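Local coordinates for glycoside hydrolase family protein (Novosphingobium sp. PP1Y, PDB 6Q2F) that probably hydrolyses terminal alpha-L-rhamnose units from glycosides as an alpha-L-rhamnosidase, and binds a sodium ion in its (beta/alpha)8-barrel domain, at residues 503-508 and 563-568; 584-589 and 606-611; 624-629 and 665-670. All coordinates share one frame; numbering follows the deposited sequence.

Contact 1. Residues 503-508 and 563-568. With NA (sodium ion), chain B.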
ATOM      1  N   ASP A 503      -8.895   1.966   5.650  1.00 28.45           N
ATOM      2  CA  ASP A 503      -7.573   2.516   5.402  1.00 23.95           C
ATOM      3  C   ASP A 503      -6.525   1.414   5.573  1.00 28.58           C
ATOM      4  O   ASP A 503      -6.806   0.332   6.099  1.00 26.86           O
ATOM      5  CB  ASP A 503      -7.319   3.657   6.382  1.00 22.51           C
ATOM      6  CG  ASP A 503      -6.331   4.682   5.862  1.00 29.51           C
ATOM      7  OD1 ASP A 503      -5.690   4.424   4.812  1.00 25.87           O
ATOM      8  OD2 ASP A 503      -6.195   5.733   6.517  1.00 34.63           O
ATOM      9  N   SER A 504      -5.304   1.697   5.116  1.00 25.06           N
ATOM     10  CA  SER A 504      -4.230   0.710   5.236  1.00 26.62           C
ATOM     11  C   SER A 504      -3.971   0.411   6.711  1.00 27.03           C
ATOM     12  O   SER A 504      -4.091   1.287   7.571  1.00 29.41           O
ATOM     13  CB  SER A 504      -2.963   1.223   4.549  1.00 26.38           C
ATOM     14  OG  SER A 504      -2.630   2.491   5.058  1.00 31.74           O
ATOM     15  N   ILE A 505      -3.638  -0.849   7.017  1.00 28.01           N
ATOM     16  CA  ILE A 505      -3.728  -1.343   8.390  1.00 26.00           C
ATOM     17  C   ILE A 505      -2.357  -1.366   9.046  1.00 26.55           C
ATOM     18  O   ILE A 505      -1.372  -1.815   8.454  1.00 28.12           O
ATOM     19  CB  ILE A 505      -4.394  -2.729   8.455  1.00 28.71           C
ATOM     20  CG1 ILE A 505      -4.660  -3.083   9.920  1.00 25.32           C
ATOM     21  CG2 ILE A 505      -3.540  -3.802   7.806  1.00 26.93           C
ATOM     22  CD1 ILE A 505      -5.709  -4.240  10.065  1.00 20.73           C
ATOM     23  N   GLU A 506      -2.298  -0.847  10.270  1.00 28.18           N
ATOM     24  CA  GLU A 506      -1.108  -0.933  11.113  1.00 33.05           C
ATOM     25  C   GLU A 506      -1.600  -0.880  12.560  1.00 31.68           C
ATOM     26  O   GLU A 506      -1.848   0.205  13.091  1.00 35.64           O
ATOM     27  CB  GLU A 506      -0.127   0.191  10.808  1.00 33.50           C
ATOM     28  CG  GLU A 506       1.202   0.051  11.514  1.00 47.21           C
ATOM     29  CD  GLU A 506       2.084   1.273  11.316  1.00 66.43           C
ATOM     30  OE1 GLU A 506       1.845   2.048  10.364  1.00 63.19           O
ATOM     31  OE2 GLU A 506       3.016   1.461  12.128  1.00 81.32           O
ATOM     32  N   VAL A 507      -1.761  -2.059  13.175  1.00 26.97           N
ATOM     33  CA  VAL A 507      -2.364  -2.170  14.502  1.00 24.41           C
ATOM     34  C   VAL A 507      -1.489  -2.997  15.438  1.00 30.52           C
ATOM     35  O   VAL A 507      -1.950  -3.440  16.495  1.00 34.34           O
ATOM     36  CB  VAL A 507      -3.781  -2.762  14.411  1.00 24.46           C
ATOM     37  CG1 VAL A 507      -4.702  -1.814  13.645  1.00 19.44           C
ATOM     38  CG2 VAL A 507      -3.761  -4.174  13.760  1.00 20.00           C
ATOM     39  N   GLY A 508      -0.226  -3.202  15.075  1.00 30.10           N
ATOM     40  CA  GLY A 508       0.659  -4.010  15.902  1.00 26.83           C
ATOM     41  C   GLY A 508       0.561  -5.486  15.565  1.00 34.16           C
ATOM     42  O   GLY A 508      -0.095  -5.890  14.601  1.00 30.31           O
ATOM     43  N   SER A 563     -10.713 -13.243   6.170  1.00 23.12           N
ATOM     44  CA  SER A 563     -12.115 -13.638   6.263  1.00 21.27           C
ATOM     45  C   SER A 563     -12.835 -12.972   7.429  1.00 27.74           C
ATOM     46  O   SER A 563     -13.951 -12.470   7.261  1.00 29.97           O
ATOM     47  CB  SER A 563     -12.239 -15.164   6.380  1.00 21.33           C
ATOM     48  OG  SER A 563     -11.757 -15.614   7.632  1.00 27.51           O
ATOM     49  N   GLU A 564     -12.216 -12.958   8.608  1.00 28.07           N
ATOM     50  CA  GLU A 564     -12.930 -12.511   9.801  1.00 24.77           C
ATOM     51  C   GLU A 564     -12.953 -10.987   9.919  1.00 24.40           C
ATOM     52  O   GLU A 564     -13.933 -10.422  10.398  1.00 28.23           O
ATOM     53  CB  GLU A 564     -12.324 -13.138  11.066  1.00 26.80           C
ATOM     54  CG  GLU A 564     -12.316 -14.688  11.060  1.00 27.08           C
ATOM     55  CD  GLU A 564     -13.642 -15.288  10.586  1.00 29.73           C
ATOM     56  OE1 GLU A 564     -14.584 -15.345  11.406  1.00 32.44           O
ATOM     57  OE2 GLU A 564     -13.747 -15.671   9.392  1.00 32.00           O
ATOM     58  N   HIS A 565     -11.918 -10.305   9.463  1.00 17.23           N
ATOM     59  CA  HIS A 565     -11.964  -8.834   9.412  1.00 23.83           C
ATOM     60  C   HIS A 565     -12.545  -8.351   8.087  1.00 23.06           C
ATOM     61  O   HIS A 565     -13.665  -7.837   8.041  1.00 23.36           O
ATOM     62  CB  HIS A 565     -10.582  -8.241   9.690  1.00 22.87           C
ATOM     63  CG  HIS A 565     -10.576  -6.740   9.762  1.00 28.17           C
ATOM     64  ND1 HIS A 565      -9.892  -5.953   8.855  1.00 27.36           N
ATOM     65  CD2 HIS A 565     -11.159  -5.883  10.640  1.00 26.82           C
ATOM     66  CE1 HIS A 565     -10.041  -4.678   9.184  1.00 27.06           C
ATOM     67  NE2 HIS A 565     -10.809  -4.607  10.262  1.00 27.62           N
ATOM     68  N   TYR A 566     -11.806  -8.532   6.996  1.00 23.64           N
ATOM     69  CA  TYR A 566     -12.201  -7.887   5.742  1.00 25.27           C
ATOM     70  C   TYR A 566     -13.447  -8.520   5.119  1.00 20.32           C
ATOM     71  O   TYR A 566     -14.302  -7.804   4.590  1.00 23.31           O
ATOM     72  CB  TYR A 566     -11.013  -7.865   4.777  1.00 18.52           C
ATOM     73  CG  TYR A 566      -9.907  -6.941   5.259  1.00 19.22           C
ATOM     74  CD1 TYR A 566     -10.012  -5.559   5.118  1.00 19.51           C
ATOM     75  CD2 TYR A 566      -8.780  -7.446   5.891  1.00 20.16           C
ATOM     76  CE1 TYR A 566      -9.002  -4.706   5.569  1.00 22.27           C
ATOM     77  CE2 TYR A 566      -7.784  -6.603   6.334  1.00 22.88           C
ATOM     78  CZ  TYR A 566      -7.892  -5.229   6.169  1.00 20.96           C
ATOM     79  OH  TYR A 566      -6.907  -4.410   6.615  1.00 27.20           O
ATOM     80  N   GLY A 567     -13.609  -9.840   5.230  1.00 25.36           N
ATOM     81  CA  GLY A 567     -14.868 -10.447   4.813  1.00 18.64           C
ATOM     82  C   GLY A 567     -16.061  -9.927   5.611  1.00 23.33           C
ATOM     83  O   GLY A 567     -17.096  -9.556   5.051  1.00 27.24           O
ATOM     84  N   THR A 568     -15.914  -9.861   6.937  1.00 25.01           N
ATOM     85  CA  THR A 568     -16.997  -9.366   7.791  1.00 22.97           C
ATOM     86  C   THR A 568     -17.296  -7.895   7.513  1.00 26.26           C
ATOM     87  O   THR A 568     -18.461  -7.482   7.468  1.00 26.46           O
ATOM     88  CB  THR A 568     -16.624  -9.564   9.256  1.00 25.16           C
ATOM     89  OG1 THR A 568     -16.189 -10.910   9.448  1.00 26.30           O
ATOM     90  CG2 THR A 568     -17.807  -9.282  10.158  1.00 22.12           C
TER
HETATM   91 NA    NA B1201      -3.132   4.369   3.288  1.00 37.66          NA
HETATM   92  O   HOH W   1      -7.273  -2.139   5.139  1.00 34.77           O
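Ile505 meets the phenol oxygen of Tyr566 at a slant, the aliphatic branch of a loop residue set against the end of a long aromatic side chain. Tyr566 OH lies 3.5 Å from Ile505 CB, and Ile505 CG2 and CD1 are almost as close, so that the hydroxyl sits among one branch point and two methyls. The tyrosine reaches them because its CG stands anti to its own carbonyl carbon (chi1 -68°), which sends the ring off the helix toward the loop. His565 covers one face of this ring: its ND1 lies 3.2 Å above the plane of the Tyr566 ring, over the centre, while Tyr566 CE2 lies at the edge of the imidazole. Ile505 CD1 approaches that imidazole obliquely, and the other ring nitrogen, NE2, is hydrogen-bonded to Thr139.

The loop follows strand 497-502 of a (beta/alpha)8 barrel, and helix 543-575, with a wider pi-type turn at residues 563-567, precedes the next barrel strand, 579-582. A water joins the two parts, lying 2.7 Å from Tyr566 OH and 2.7 Å from Asp503 O, to which it probably donates.

From that same Asp503 the loop turns to the sodium ion. Asp503 OD1 binds it at 3.0 Å and Ser504 OG at 2.6 Å; Glu583, Glu586 and Glu644 complete the site. Asp503 OD1 also accepts Ser504 N at 2.8 Å, met 36° out of the carboxylate plane, a second grip that probably helps fix the carboxylate's rotation.

Contact 2. Residues 584-589 and 606-611. With NA (sodium ion), chain B.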
ATOM      1  N   ALA A 584      -4.934  -2.285   1.903  1.00 25.69           N
ATOM      2  CA  ALA A 584      -4.372  -3.416   2.620  1.00 28.53           C
ATOM      3  C   ALA A 584      -3.129  -3.022   3.402  1.00 29.29           C
ATOM      4  O   ALA A 584      -3.200  -2.181   4.299  1.00 28.86           O
ATOM      5  CB  ALA A 584      -4.082  -4.566   1.645  1.00 29.26           C
ATOM      6  N   LEU A 585      -2.003  -3.672   3.133  1.00 25.50           N
ATOM      7  CA  LEU A 585      -0.719  -3.388   3.784  1.00 28.15           C
ATOM      8  C   LEU A 585      -0.048  -2.095   3.376  1.00 29.66           C
ATOM      9  O   LEU A 585       0.394  -1.363   4.201  1.00 26.15           O
ATOM     10  CB  LEU A 585       0.246  -4.568   3.688  1.00 27.37           C
ATOM     11  CG  LEU A 585      -0.294  -5.929   4.082  1.00 31.32           C
ATOM     12  CD1 LEU A 585       0.690  -7.029   3.804  1.00 25.11           C
ATOM     13  CD2 LEU A 585      -0.723  -5.951   5.509  1.00 26.62           C
ATOM     14  N   GLU A 586      -0.016  -1.856   2.076  1.00 24.45           N
ATOM     15  CA  GLU A 586       0.527  -0.636   1.465  1.00 27.75           C
ATOM     16  C   GLU A 586       2.043  -0.546   1.551  1.00 30.03           C
ATOM     17  O   GLU A 586       2.711  -0.388   0.520  1.00 28.80           O
ATOM     18  CB  GLU A 586      -0.090   0.639   2.073  1.00 26.34           C
ATOM     19  CG  GLU A 586       0.430   1.925   1.389  1.00 28.85           C
ATOM     20  CD  GLU A 586      -0.168   3.202   1.953  1.00 35.51           C
ATOM     21  OE1 GLU A 586       0.627   4.077   2.333  1.00 37.26           O
ATOM     22  OE2 GLU A 586      -1.407   3.334   2.005  1.00 35.65           O
ATOM     23  N   ASP A 587       2.593  -0.641   2.760  1.00 26.64           N
ATOM     24  CA  ASP A 587       3.989  -0.292   3.036  1.00 24.03           C
ATOM     25  C   ASP A 587       4.705  -1.495   3.651  1.00 31.20           C
ATOM     26  O   ASP A 587       4.551  -1.774   4.847  1.00 32.81           O
ATOM     27  CB  ASP A 587       4.049   0.933   3.958  1.00 28.19           C
ATOM     28  CG  ASP A 587       5.458   1.474   4.153  1.00 33.00           C
ATOM     29  OD1 ASP A 587       6.395   0.989   3.492  1.00 31.08           O
ATOM     30  OD2 ASP A 587       5.618   2.412   4.968  1.00 38.21           O
ATOM     31  N   HIS A 588       5.503  -2.185   2.829  1.00 28.44           N
ATOM     32  CA  HIS A 588       6.285  -3.369   3.237  1.00 28.05           C
ATOM     33  C   HIS A 588       5.357  -4.354   3.952  1.00 28.14           C
ATOM     34  O   HIS A 588       4.310  -4.722   3.405  1.00 28.72           O
ATOM     35  CB  HIS A 588       7.485  -2.921   4.040  1.00 31.96           C
ATOM     36  CG  HIS A 588       8.446  -2.090   3.259  1.00 35.76           C
ATOM     37  ND1 HIS A 588       8.253  -0.746   3.036  1.00 35.27           N
ATOM     38  CD2 HIS A 588       9.600  -2.415   2.633  1.00 33.90           C
ATOM     39  CE1 HIS A 588       9.256  -0.273   2.317  1.00 39.99           C
ATOM     40  NE2 HIS A 588      10.086  -1.265   2.057  1.00 35.15           N
ATOM     41  N   ARG A 589       5.684  -4.795   5.167  1.00 27.93           N
ATOM     42  CA  ARG A 589       4.980  -5.895   5.815  1.00 28.77           C
ATOM     43  C   ARG A 589       4.691  -5.503   7.255  1.00 33.37           C
ATOM     44  O   ARG A 589       5.399  -5.915   8.184  1.00 37.63           O
ATOM     45  CB  ARG A 589       5.795  -7.189   5.723  1.00 33.35           C
ATOM     46  CG  ARG A 589       5.015  -8.437   6.192  1.00 29.59           C
ATOM     47  CD  ARG A 589       5.796  -9.719   5.953  1.00 30.22           C
ATOM     48  NE  ARG A 589       4.893 -10.869   5.916  1.00 33.70           N
ATOM     49  CZ  ARG A 589       5.260 -12.118   5.650  1.00 28.73           C
ATOM     50  NH1 ARG A 589       6.536 -12.408   5.398  1.00 21.90           N
ATOM     51  NH2 ARG A 589       4.343 -13.078   5.636  1.00 27.15           N
HETATM   52  N   MSE A 606      -8.083  -1.004  -3.260  1.00 23.86           N
HETATM   53  CA  MSE A 606      -7.488   0.298  -3.188  1.00 22.98           C
HETATM   54  C   MSE A 606      -6.031   0.218  -2.751  1.00 24.38           C
HETATM   55  O   MSE A 606      -5.647  -0.612  -1.924  1.00 26.97           O
HETATM   56  CB  MSE A 606      -8.283   1.196  -2.205  1.00 23.74           C
HETATM   57  CG  MSE A 606      -7.855   2.644  -2.265  1.00 24.61           C
HETATM   58 SE   MSE A 606      -9.150   3.695  -1.294  0.84 22.31          SE
HETATM   59  CE  MSE A 606      -8.337   5.474  -1.461  1.00 20.93           C
ATOM     60  N   ALA A 607      -5.223   1.090  -3.341  1.00 19.79           N
ATOM     61  CA  ALA A 607      -3.801   1.175  -3.045  1.00 21.26           C
ATOM     62  C   ALA A 607      -3.466   2.653  -2.853  1.00 24.76           C
ATOM     63  O   ALA A 607      -4.347   3.487  -2.620  1.00 24.38           O
ATOM     64  CB  ALA A 607      -3.005   0.502  -4.168  1.00 20.20           C
ATOM     65  N   ALA A 608      -2.179   2.989  -2.936  1.00 23.27           N
ATOM     66  CA  ALA A 608      -1.709   4.352  -2.717  1.00 27.24           C
ATOM     67  C   ALA A 608      -0.521   4.635  -3.636  1.00 31.51           C
ATOM     68  O   ALA A 608       0.189   3.719  -4.067  1.00 29.62           O
ATOM     69  CB  ALA A 608      -1.296   4.596  -1.244  1.00 20.33           C
ATOM     70  N   LEU A 609      -0.309   5.917  -3.934  1.00 26.25           N
ATOM     71  CA  LEU A 609       0.922   6.355  -4.595  1.00 24.14           C
ATOM     72  C   LEU A 609       1.293   7.743  -4.108  1.00 26.58           C
ATOM     73  O   LEU A 609       0.469   8.656  -4.166  1.00 34.09           O
ATOM     74  CB  LEU A 609       0.814   6.375  -6.128  1.00 25.45           C
ATOM     75  CG  LEU A 609       2.134   6.972  -6.672  1.00 33.45           C
ATOM     76  CD1 LEU A 609       3.316   5.961  -6.592  1.00 26.90           C
ATOM     77  CD2 LEU A 609       2.019   7.567  -8.082  1.00 35.87           C
ATOM     78  N   TRP A 610       2.530   7.890  -3.644  1.00 24.27           N
ATOM     79  CA  TRP A 610       3.061   9.171  -3.208  1.00 25.95           C
ATOM     80  C   TRP A 610       3.784   9.867  -4.362  1.00 28.20           C
ATOM     81  O   TRP A 610       4.303   9.222  -5.275  1.00 35.59           O
ATOM     82  CB  TRP A 610       4.035   8.990  -2.042  1.00 20.72           C
ATOM     83  CG  TRP A 610       3.387   8.678  -0.721  1.00 34.69           C
ATOM     84  CD1 TRP A 610       2.294   7.896  -0.508  1.00 38.10           C
ATOM     85  CD2 TRP A 610       3.802   9.147   0.557  1.00 38.03           C
ATOM     86  NE1 TRP A 610       2.000   7.855   0.824  1.00 37.39           N
ATOM     87  CE2 TRP A 610       2.913   8.618   1.501  1.00 40.06           C
ATOM     88  CE3 TRP A 610       4.843   9.971   0.997  1.00 48.85           C
ATOM     89  CZ2 TRP A 610       3.035   8.872   2.865  1.00 39.06           C
ATOM     90  CZ3 TRP A 610       4.956  10.230   2.350  1.00 50.27           C
ATOM     91  CH2 TRP A 610       4.054   9.682   3.268  1.00 45.78           C
ATOM     92  N   THR A 611       3.795  11.198  -4.327  1.00 24.87           N
ATOM     93  CA  THR A 611       4.636  11.930  -5.254  1.00 21.68           C
ATOM     94  C   THR A 611       6.097  11.590  -4.986  1.00 27.50           C
ATOM     95  O   THR A 611       6.483  11.186  -3.884  1.00 29.11           O
ATOM     96  CB  THR A 611       4.405  13.429  -5.122  1.00 26.49           C
ATOM     97  OG1 THR A 611       4.912  13.873  -3.863  1.00 28.41           O
ATOM     98  CG2 THR A 611       2.898  13.724  -5.221  1.00 26.06           C
TER
HETATM   99 NA    NA B1201      -3.132   4.369   3.288  1.00 37.66          NA
HETATM  100  O   HOH W   2      -0.220   6.474   2.116  1.00 34.43           O
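A metal-binding carboxylate laid beside a barrel strand, and joined to it by a single water, makes this buried contact at the end of strand 604-610, where the loop after strand 579-582 swings across. Glu586 is fully extended beyond CG, with CG anti to the backbone N (chi1 -177°), and this carries the carboxylate alongside Ala608, whose methyl CB lies 3.5 Å from OE2 and a little farther from CD.

The two oxygens have separate tasks. Glu586 OE2 binds the sodium ion at 2.4 Å, whereas OE1 accepts a hydrogen bond of 2.6 Å from a water. That water in turn receives the indole N-H of Trp610, at 2.9 Å from NE1, and lies in the plane of the indole at its edge. Both ends of the carboxylate are thus held, which should limit its rotation about the CG-CD bond.

In the (beta/alpha)8 barrel, such loops at the C-terminal ends of the strands usually carry the functional groups. Here the loop bends sharply at Glu586 in a classic gamma turn, with Asp587 N bonded to Leu585 O at 2.7 Å. Just beyond it, His588 ND1 donates to Asp587 OD1 at 2.6 Å, nearly in its ring plane. On the strand's side, Trp610 has a cation-pi partner in Arg619, and Leu622 of helix 620-636 touches both Glu586 and the indole.

Contact 3. Residues 624-629 and 665-670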
ATOM      1  N   ALA A 624       4.013  -2.228  -5.995  1.00 25.54           N
ATOM      2  CA  ALA A 624       3.455  -3.531  -5.623  1.00 24.94           C
ATOM      3  C   ALA A 624       2.055  -3.392  -5.040  1.00 25.43           C
ATOM      4  O   ALA A 624       1.160  -4.177  -5.371  1.00 28.18           O
ATOM      5  CB  ALA A 624       4.382  -4.231  -4.626  1.00 21.31           C
ATOM      6  N   ASP A 625       1.845  -2.374  -4.196  1.00 25.94           N
ATOM      7  CA  ASP A 625       0.534  -2.149  -3.589  1.00 24.45           C
ATOM      8  C   ASP A 625      -0.539  -1.970  -4.659  1.00 25.21           C
ATOM      9  O   ASP A 625      -1.614  -2.589  -4.597  1.00 25.81           O
ATOM     10  CB  ASP A 625       0.604  -0.921  -2.671  1.00 24.92           C
ATOM     11  CG  ASP A 625      -0.675  -0.698  -1.875  1.00 30.16           C
ATOM     12  OD1 ASP A 625      -1.366  -1.688  -1.551  1.00 33.55           O
ATOM     13  OD2 ASP A 625      -0.993   0.488  -1.597  1.00 29.18           O
HETATM   14  N   MSE A 626      -0.257  -1.137  -5.660  1.00 24.18           N
HETATM   15  CA  MSE A 626      -1.204  -0.871  -6.733  1.00 23.57           C
HETATM   16  C   MSE A 626      -1.379  -2.069  -7.660  1.00 24.71           C
HETATM   17  O   MSE A 626      -2.474  -2.334  -8.157  1.00 25.08           O
HETATM   18  CB  MSE A 626      -0.756   0.341  -7.563  1.00 19.48           C
HETATM   19  CG  MSE A 626      -0.962   1.702  -6.915  1.00 29.52           C
HETATM   20 SE   MSE A 626      -0.356   3.125  -8.180  1.00 33.69          SE
HETATM   21  CE  MSE A 626       1.567   2.845  -8.091  1.00 20.15           C
ATOM     22  N   LYS A 627      -0.279  -2.762  -7.938  1.00 22.30           N
ATOM     23  CA  LYS A 627      -0.368  -3.904  -8.838  1.00 27.34           C
ATOM     24  C   LYS A 627      -1.166  -5.020  -8.177  1.00 27.07           C
ATOM     25  O   LYS A 627      -1.994  -5.675  -8.822  1.00 23.47           O
ATOM     26  CB  LYS A 627       1.034  -4.380  -9.232  1.00 25.90           C
ATOM     27  CG  LYS A 627       1.055  -5.355 -10.426  1.00 27.87           C
ATOM     28  CD  LYS A 627       0.525  -4.719 -11.704  1.00 25.34           C
ATOM     29  CE  LYS A 627       0.629  -5.703 -12.908  1.00 27.23           C
ATOM     30  NZ  LYS A 627       0.028  -5.095 -14.133  1.00 28.46           N
ATOM     31  N   GLY A 628      -0.974  -5.205  -6.869  1.00 25.59           N
ATOM     32  CA  GLY A 628      -1.808  -6.146  -6.137  1.00 24.54           C
ATOM     33  C   GLY A 628      -3.268  -5.761  -6.179  1.00 25.05           C
ATOM     34  O   GLY A 628      -4.138  -6.597  -6.429  1.00 24.99           O
ATOM     35  N   ALA A 629      -3.564  -4.489  -5.928  1.00 28.68           N
ATOM     36  CA  ALA A 629      -4.961  -4.072  -5.934  1.00 25.45           C
ATOM     37  C   ALA A 629      -5.567  -4.228  -7.326  1.00 24.63           C
ATOM     38  O   ALA A 629      -6.720  -4.648  -7.463  1.00 25.01           O
ATOM     39  CB  ALA A 629      -5.086  -2.624  -5.447  1.00 25.71           C
ATOM     40  N   ASP A 665      -0.443   9.361 -14.281  1.00 25.78           N
ATOM     41  CA  ASP A 665      -0.178   8.466 -15.403  1.00 28.16           C
ATOM     42  C   ASP A 665       0.471   7.176 -14.917  1.00 28.43           C
ATOM     43  O   ASP A 665       0.170   6.091 -15.423  1.00 25.73           O
ATOM     44  CB  ASP A 665       0.691   9.178 -16.454  1.00 24.67           C
ATOM     45  CG  ASP A 665      -0.043  10.338 -17.149  1.00 30.44           C
ATOM     46  OD1 ASP A 665      -1.275  10.484 -16.982  1.00 28.51           O
ATOM     47  OD2 ASP A 665       0.607  11.117 -17.878  1.00 27.34           O
ATOM     48  N   LEU A 666       1.333   7.262 -13.906  1.00 31.10           N
ATOM     49  CA  LEU A 666       1.921   6.052 -13.350  1.00 25.83           C
ATOM     50  C   LEU A 666       0.859   5.197 -12.657  1.00 27.79           C
ATOM     51  O   LEU A 666       0.852   3.972 -12.800  1.00 24.96           O
ATOM     52  CB  LEU A 666       3.057   6.426 -12.394  1.00 27.37           C
ATOM     53  CG  LEU A 666       3.639   5.221 -11.641  1.00 32.91           C
ATOM     54  CD1 LEU A 666       4.303   4.218 -12.638  1.00 30.22           C
ATOM     55  CD2 LEU A 666       4.643   5.667 -10.573  1.00 28.42           C
ATOM     56  N   GLU A 667      -0.066   5.827 -11.925  1.00 28.72           N
ATOM     57  CA  GLU A 667      -1.173   5.075 -11.342  1.00 26.83           C
ATOM     58  C   GLU A 667      -2.019   4.425 -12.428  1.00 32.71           C
ATOM     59  O   GLU A 667      -2.419   3.255 -12.315  1.00 29.39           O
ATOM     60  CB  GLU A 667      -2.042   5.998 -10.502  1.00 20.54           C
ATOM     61  CG  GLU A 667      -1.344   6.560  -9.286  1.00 24.49           C
ATOM     62  CD  GLU A 667      -2.244   7.497  -8.528  1.00 29.07           C
ATOM     63  OE1 GLU A 667      -3.467   7.256  -8.502  1.00 29.04           O
ATOM     64  OE2 GLU A 667      -1.722   8.477  -7.973  1.00 30.14           O
ATOM     65  N   PHE A 668      -2.321   5.186 -13.482  1.00 26.71           N
ATOM     66  CA  PHE A 668      -3.136   4.661 -14.570  1.00 27.55           C
ATOM     67  C   PHE A 668      -2.482   3.436 -15.211  1.00 30.89           C
ATOM     68  O   PHE A 668      -3.128   2.398 -15.378  1.00 32.47           O
ATOM     69  CB  PHE A 668      -3.374   5.761 -15.598  1.00 29.70           C
ATOM     70  CG  PHE A 668      -4.415   6.777 -15.174  1.00 28.80           C
ATOM     71  CD1 PHE A 668      -5.538   6.381 -14.464  1.00 25.91           C
ATOM     72  CD2 PHE A 668      -4.279   8.113 -15.507  1.00 27.70           C
ATOM     73  CE1 PHE A 668      -6.503   7.288 -14.094  1.00 22.86           C
ATOM     74  CE2 PHE A 668      -5.233   9.044 -15.118  1.00 32.20           C
ATOM     75  CZ  PHE A 668      -6.353   8.627 -14.417  1.00 26.35           C
ATOM     76  N   VAL A 669      -1.192   3.529 -15.560  1.00 24.83           N
ATOM     77  CA  VAL A 669      -0.555   2.440 -16.299  1.00 23.95           C
ATOM     78  C   VAL A 669      -0.283   1.233 -15.397  1.00 27.61           C
ATOM     79  O   VAL A 669      -0.057   0.128 -15.898  1.00 27.47           O
ATOM     80  CB  VAL A 669       0.730   2.944 -16.983  1.00 27.79           C
ATOM     81  CG1 VAL A 669       1.916   2.968 -16.003  1.00 24.28           C
ATOM     82  CG2 VAL A 669       1.036   2.103 -18.229  1.00 24.78           C
ATOM     83  N   THR A 670      -0.372   1.393 -14.064  1.00 25.14           N
ATOM     84  CA  THR A 670      -0.252   0.254 -13.164  1.00 21.76           C
ATOM     85  C   THR A 670      -1.580  -0.452 -12.928  1.00 30.15           C
ATOM     86  O   THR A 670      -1.584  -1.572 -12.406  1.00 32.34           O
ATOM     87  CB  THR A 670       0.348   0.704 -11.836  1.00 24.26           C
ATOM     88  OG1 THR A 670       1.516   1.486 -12.102  1.00 25.06           O
ATOM     89  CG2 THR A 670       0.767  -0.523 -10.964  1.00 28.02           C
TER
HETATM   90  O   HOH W   3      -2.526  -4.013 -13.771  1.00 48.14           O
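Helices 624-629 and 665-670 run in broadly the same direction; the axes of these short segments are 40° apart and 9.9 Å from one another at closest approach. Two side chains bury most of the surface shared by the helices: the selenomethionine Met626 from the first helix and Thr670 from the second.

Met626 reaches across with its selenium. SE lies 3.7 Å from Glu667 CG and 3.8 Å from Glu667 CA, and the two side chains cross at about a right angle, so that the selenium rests on the glutamate's aliphatic root and not on its carboxylate. Beyond CG, the chain of Met626 bends only at its last torsion (chi3 -71°), which folds the terminal methyl aside. The charged end of Glu667 continues elsewhere, with OE1 hydrogen-bonded to Ser645.

Both helices belong to the outer layer of the (beta/alpha)8 barrel. Helix 620-636 is the connecting helix of the right-handed beta-alpha-beta crossover from strand 604-610 to strand 642-649, and helix 657-670 follows that second strand. Leu609 of strand 604-610 touches both Met626 and Glu667 from the barrel side.

Thr670 points its methyl at the neighbouring helix, CG2 being 3.8 Å from Met626 CB and also close to Lys627 N. Its hydroxyl turns back instead: OG1 donates to Leu666 O at 2.7 Å, one turn earlier, with the donor tilted 27° from the carbonyl plane. At the partly exposed flank the chain of Lys627, bent at its second torsion, brings CD to 3.9 Å from Thr670 O. A water bridges farther out, accepting from Lys627 NZ at 2.8 Å and donating to Thr670 O at 3.0 Å, while the ammonium also has a cation-pi partner in Tyr762.

How the contacts relate
Contacts 1 and 2 meet at one sodium site at the C-terminal ends of the barrel strands, and contact 3 lies in the helical layer beside contact 2. The first two, with centres 14 Å apart, share the ion through Ser504 and Glu586, and a probable hydrogen bond of 3.1 Å from Ile505 N to Ala584 O ties their loops. Contacts 2 and 3, about 10 Å apart between centres, meet at Asp625, whose OD2 makes a weak hydrogen bond of 3.1 Å with Ala608 N and whose CG lies 3.6 Å from Glu586 CA. Contact 3 itself holds no metal ligand; its Met626 side chain is about 11 Å from the sodium, and its centre is about 21 Å from that of contact 1.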